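Local coordinates for hypothetical nigD-like protein (Bacteroides caccae, PDB 3QWN) that is of unknown function but, as a NigD-like protein, is probably an immunity protein of the antitoxin type, at residues His97-Val102 with Phe185-Tyr190. Sequence-based numbering, arbitrary orientation.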
ATOM      1  N   HIS A  97       8.105 -10.315  12.007  1.00 59.58           N
ATOM      2  CA  HIS A  97       7.275 -10.930  10.968  1.00 56.59           C
ATOM      3  C   HIS A  97       6.024 -11.583  11.540  1.00 54.97           C
ATOM      4  O   HIS A  97       5.765 -12.756  11.285  1.00 53.18           O
ATOM      5  CB  HIS A  97       8.086 -11.962  10.165  1.00 59.46           C
ATOM      6  CG  HIS A  97       9.380 -11.444   9.615  1.00 64.93           C
ATOM      7  ND1 HIS A  97       9.410 -10.376   8.723  1.00 65.81           N
ATOM      8  CD2 HIS A  97      10.653 -11.853   9.858  1.00 69.01           C
ATOM      9  CE1 HIS A  97      10.695 -10.161   8.469  1.00 67.00           C
ATOM     10  NE2 HIS A  97      11.478 -11.045   9.103  1.00 69.39           N
ATOM     11  N   ASP A  98       5.246 -10.825  12.308  1.00 51.62           N
ATOM     12  CA  ASP A  98       3.984 -11.319  12.866  1.00 51.11           C
ATOM     13  C   ASP A  98       3.019 -11.661  11.693  1.00 54.04           C
ATOM     14  O   ASP A  98       3.026 -10.956  10.682  1.00 48.40           O
ATOM     15  CB  ASP A  98       3.387 -10.312  13.863  1.00 51.15           C
ATOM     16  CG  ASP A  98       4.173 -10.237  15.151  1.00 53.72           C
ATOM     17  OD1 ASP A  98       4.521 -11.298  15.687  1.00 54.39           O
ATOM     18  OD2 ASP A  98       4.408  -9.107  15.641  1.00 60.93           O
ATOM     19  N   PRO A  99       2.322 -12.825  11.750  1.00 54.93           N
ATOM     20  CA  PRO A  99       1.564 -13.289  10.576  1.00 53.06           C
ATOM     21  C   PRO A  99       0.428 -12.402  10.139  1.00 52.01           C
ATOM     22  O   PRO A  99      -0.196 -11.709  10.941  1.00 52.25           O
ATOM     23  CB  PRO A  99       1.014 -14.650  11.023  1.00 55.99           C
ATOM     24  CG  PRO A  99       1.967 -15.096  12.054  1.00 62.95           C
ATOM     25  CD  PRO A  99       2.283 -13.845  12.819  1.00 58.07           C
ATOM     26  N   VAL A 100       0.186 -12.431   8.826  1.00 43.46           N
ATOM     27  CA  VAL A 100      -0.882 -11.736   8.114  1.00 38.81           C
ATOM     28  C   VAL A 100      -1.360 -12.666   7.000  1.00 43.75           C
ATOM     29  O   VAL A 100      -0.651 -13.615   6.629  1.00 43.82           O
ATOM     30  CB  VAL A 100      -0.486 -10.326   7.532  1.00 38.74           C
ATOM     31  CG1 VAL A 100       0.099  -9.387   8.577  1.00 38.03           C
ATOM     32  CG2 VAL A 100       0.423 -10.433   6.299  1.00 37.64           C
ATOM     33  N   ASP A 101      -2.536 -12.360   6.433  1.00 39.82           N
ATOM     34  CA  ASP A 101      -3.029 -12.991   5.222  1.00 38.96           C
ATOM     35  C   ASP A 101      -3.052 -11.923   4.137  1.00 40.75           C
ATOM     36  O   ASP A 101      -3.309 -10.752   4.430  1.00 38.32           O
ATOM     37  CB  ASP A 101      -4.427 -13.614   5.412  1.00 40.45           C
ATOM     38  CG  ASP A 101      -4.489 -14.817   6.334  1.00 52.81           C
ATOM     39  OD1 ASP A 101      -3.456 -15.529   6.470  1.00 58.04           O
ATOM     40  OD2 ASP A 101      -5.559 -15.062   6.901  1.00 54.74           O
ATOM     41  N   VAL A 102      -2.754 -12.302   2.901  1.00 37.50           N
ATOM     42  CA  VAL A 102      -2.871 -11.370   1.788  1.00 35.59           C
ATOM     43  C   VAL A 102      -4.273 -11.604   1.189  1.00 39.23           C
ATOM     44  O   VAL A 102      -4.579 -12.725   0.788  1.00 40.48           O
ATOM     45  CB  VAL A 102      -1.736 -11.483   0.749  1.00 38.59           C
ATOM     46  CG1 VAL A 102      -2.041 -10.632  -0.490  1.00 36.58           C
ATOM     47  CG2 VAL A 102      -0.384 -11.102   1.368  1.00 39.33           C
ATOM     48  N   PHE A 185       7.606 -10.773  -3.733  1.00 49.72           N
ATOM     49  CA  PHE A 185       7.136 -10.449  -2.394  1.00 46.87           C
ATOM     50  C   PHE A 185       6.913 -11.697  -1.533  1.00 51.67           C
ATOM     51  O   PHE A 185       6.191 -12.610  -1.926  1.00 52.20           O
ATOM     52  CB  PHE A 185       5.841  -9.605  -2.473  1.00 44.86           C
ATOM     53  CG  PHE A 185       5.211  -9.278  -1.141  1.00 43.85           C
ATOM     54  CD1 PHE A 185       5.751  -8.291  -0.319  1.00 44.87           C
ATOM     55  CD2 PHE A 185       4.077  -9.957  -0.704  1.00 42.57           C
ATOM     56  CE1 PHE A 185       5.168  -7.999   0.914  1.00 43.63           C
ATOM     57  CE2 PHE A 185       3.486  -9.653   0.529  1.00 42.98           C
ATOM     58  CZ  PHE A 185       4.039  -8.675   1.328  1.00 40.60           C
ATOM     59  N   LYS A 186       7.531 -11.702  -0.339  1.00 47.90           N
ATOM     60  CA  LYS A 186       7.415 -12.738   0.686  1.00 47.89           C
ATOM     61  C   LYS A 186       6.788 -12.153   1.945  1.00 48.98           C
ATOM     62  O   LYS A 186       6.908 -10.950   2.204  1.00 47.28           O
ATOM     63  CB  LYS A 186       8.782 -13.342   1.015  1.00 53.81           C
ATOM     64  CG  LYS A 186       9.236 -14.423   0.045  1.00 59.61           C
ATOM     65  CD  LYS A 186      10.612 -14.966   0.412  1.00 64.77           C
ATOM     66  CE  LYS A 186      11.268 -15.698  -0.732  1.00 74.09           C
ATOM     67  NZ  LYS A 186      12.503 -16.411  -0.303  1.00 92.92           N
ATOM     68  N   TYR A 187       6.122 -12.994   2.733  1.00 45.03           N
ATOM     69  CA  TYR A 187       5.463 -12.558   3.978  1.00 44.03           C
ATOM     70  C   TYR A 187       5.208 -13.774   4.856  1.00 48.11           C
ATOM     71  O   TYR A 187       5.015 -14.882   4.331  1.00 49.19           O
ATOM     72  CB  TYR A 187       4.123 -11.808   3.682  1.00 42.22           C
ATOM     73  CG  TYR A 187       3.023 -12.696   3.116  1.00 44.44           C
ATOM     74  CD1 TYR A 187       3.079 -13.166   1.804  1.00 46.11           C
ATOM     75  CD2 TYR A 187       1.937 -13.082   3.901  1.00 44.61           C
ATOM     76  CE1 TYR A 187       2.087 -14.008   1.295  1.00 44.99           C
ATOM     77  CE2 TYR A 187       0.950 -13.937   3.406  1.00 43.53           C
ATOM     78  CZ  TYR A 187       1.018 -14.385   2.099  1.00 47.39           C
ATOM     79  OH  TYR A 187      -0.012 -15.167   1.608  1.00 41.51           O
ATOM     80  N   TYR A 188       5.203 -13.572   6.175  1.00 42.29           N
ATOM     81  CA  TYR A 188       4.917 -14.652   7.111  1.00 42.43           C
ATOM     82  C   TYR A 188       3.428 -14.735   7.333  1.00 46.63           C
ATOM     83  O   TYR A 188       2.760 -13.710   7.474  1.00 46.47           O
ATOM     84  CB  TYR A 188       5.682 -14.476   8.425  1.00 43.81           C
ATOM     85  CG  TYR A 188       7.134 -14.912   8.330  1.00 46.13           C
ATOM     86  CD1 TYR A 188       8.068 -14.155   7.624  1.00 48.14           C
ATOM     87  CD2 TYR A 188       7.580 -16.070   8.965  1.00 48.10           C
ATOM     88  CE1 TYR A 188       9.406 -14.533   7.556  1.00 53.94           C
ATOM     89  CE2 TYR A 188       8.914 -16.479   8.875  1.00 51.22           C
ATOM     90  CZ  TYR A 188       9.829 -15.703   8.170  1.00 61.31           C
ATOM     91  OH  TYR A 188      11.166 -16.052   8.064  1.00 62.91           O
ATOM     92  N   THR A 189       2.909 -15.950   7.318  1.00 45.64           N
ATOM     93  CA  THR A 189       1.488 -16.281   7.476  1.00 45.75           C
ATOM     94  C   THR A 189       1.369 -17.594   8.253  1.00 55.21           C
ATOM     95  O   THR A 189       2.372 -18.287   8.439  1.00 59.34           O
ATOM     96  CB  THR A 189       0.820 -16.358   6.074  1.00 48.73           C
ATOM     97  OG1 THR A 189      -0.606 -16.324   6.211  1.00 46.31           O
ATOM     98  CG2 THR A 189       1.290 -17.557   5.247  1.00 44.81           C
ATOM     99  N   TYR A 190       0.166 -17.946   8.699  1.00 51.27           N
ATOM    100  CA  TYR A 190      -0.045 -19.222   9.388  1.00 52.21           C
ATOM    101  C   TYR A 190      -0.383 -20.308   8.397  1.00 60.60           C
ATOM    102  O   TYR A 190      -1.164 -20.058   7.483  1.00 58.78           O
ATOM    103  CB  TYR A 190      -1.174 -19.123  10.426  1.00 51.47           C
ATOM    104  CG  TYR A 190      -0.810 -18.365  11.683  1.00 53.00           C
ATOM    105  CD1 TYR A 190       0.226 -18.806  12.515  1.00 57.16           C
ATOM    106  CD2 TYR A 190      -1.535 -17.231  12.079  1.00 49.43           C
ATOM    107  CE1 TYR A 190       0.547 -18.123  13.690  1.00 58.86           C
ATOM    108  CE2 TYR A 190      -1.228 -16.550  13.255  1.00 50.10           C
ATOM    109  CZ  TYR A 190      -0.196 -17.005  14.064  1.00 64.97           C
ATOM    110  OH  TYR A 190       0.114 -16.335  15.222  1.00 69.02           O
TER
HETATM  111  O   HOH W   1       3.550 -10.894   7.926  1.00 42.65           O
HETATM  112  O   HOH W   2      -2.382 -15.399   2.731  1.00 43.40           O
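Val102 lays its methyl CG2 over the middle of the Tyr187 ring, 3.6 Å from the ring centroid and almost straight above it, a CH-pi contact that a compact branched side chain makes well against a broad aromatic face. Tyr187 reaches this place because its CG sits between backbone N and carbonyl carbon (chi1 68°), which brings the ring face against Val102. The same ring has Val100 O in its plane at the edge, and its hydroxyl shares a water with Val102 N, so the phenol's polar end is served while the face toward Val102 meets a methyl group. Farther along, Pro99 CG rests on the face of Tyr190, 3.7 Å from the ring centroid and offset toward the rim, a place suited to proline's compact, rigid ring; Tyr190 OH is hydrogen-bonded to Glu156 OE1. Two direct hydrogen bonds join the segments. Val100 N donates to Tyr188 O at 3.2 Å, and Thr189 OG1 donates to Val100 O at 2.7 Å. Threonine suits this place because its short side chain carries a hydroxyl close to the backbone. Tyr188 O also accepts from a water that donates to Asp98 O as well. At the start of 97-102, the His97 and Tyr188 rings lie nearly parallel, planes at 11°, but slid so far apart that they barely overlap; the closer touch is His97 CB to Tyr188 CD1, 3.4 Å. His97 ND1 is hydrogen-bonded to Leu147 O. The segments run 98° apart end to end: in the C-terminal beta-sandwich domain, loop 97-100 crosses strand 181-190, which lies between strands 142-150 and 196-209, and enters strand 101-108, beside strand 111-120, where apolar Val100 packs among Leu116, Leu118 and Leu147.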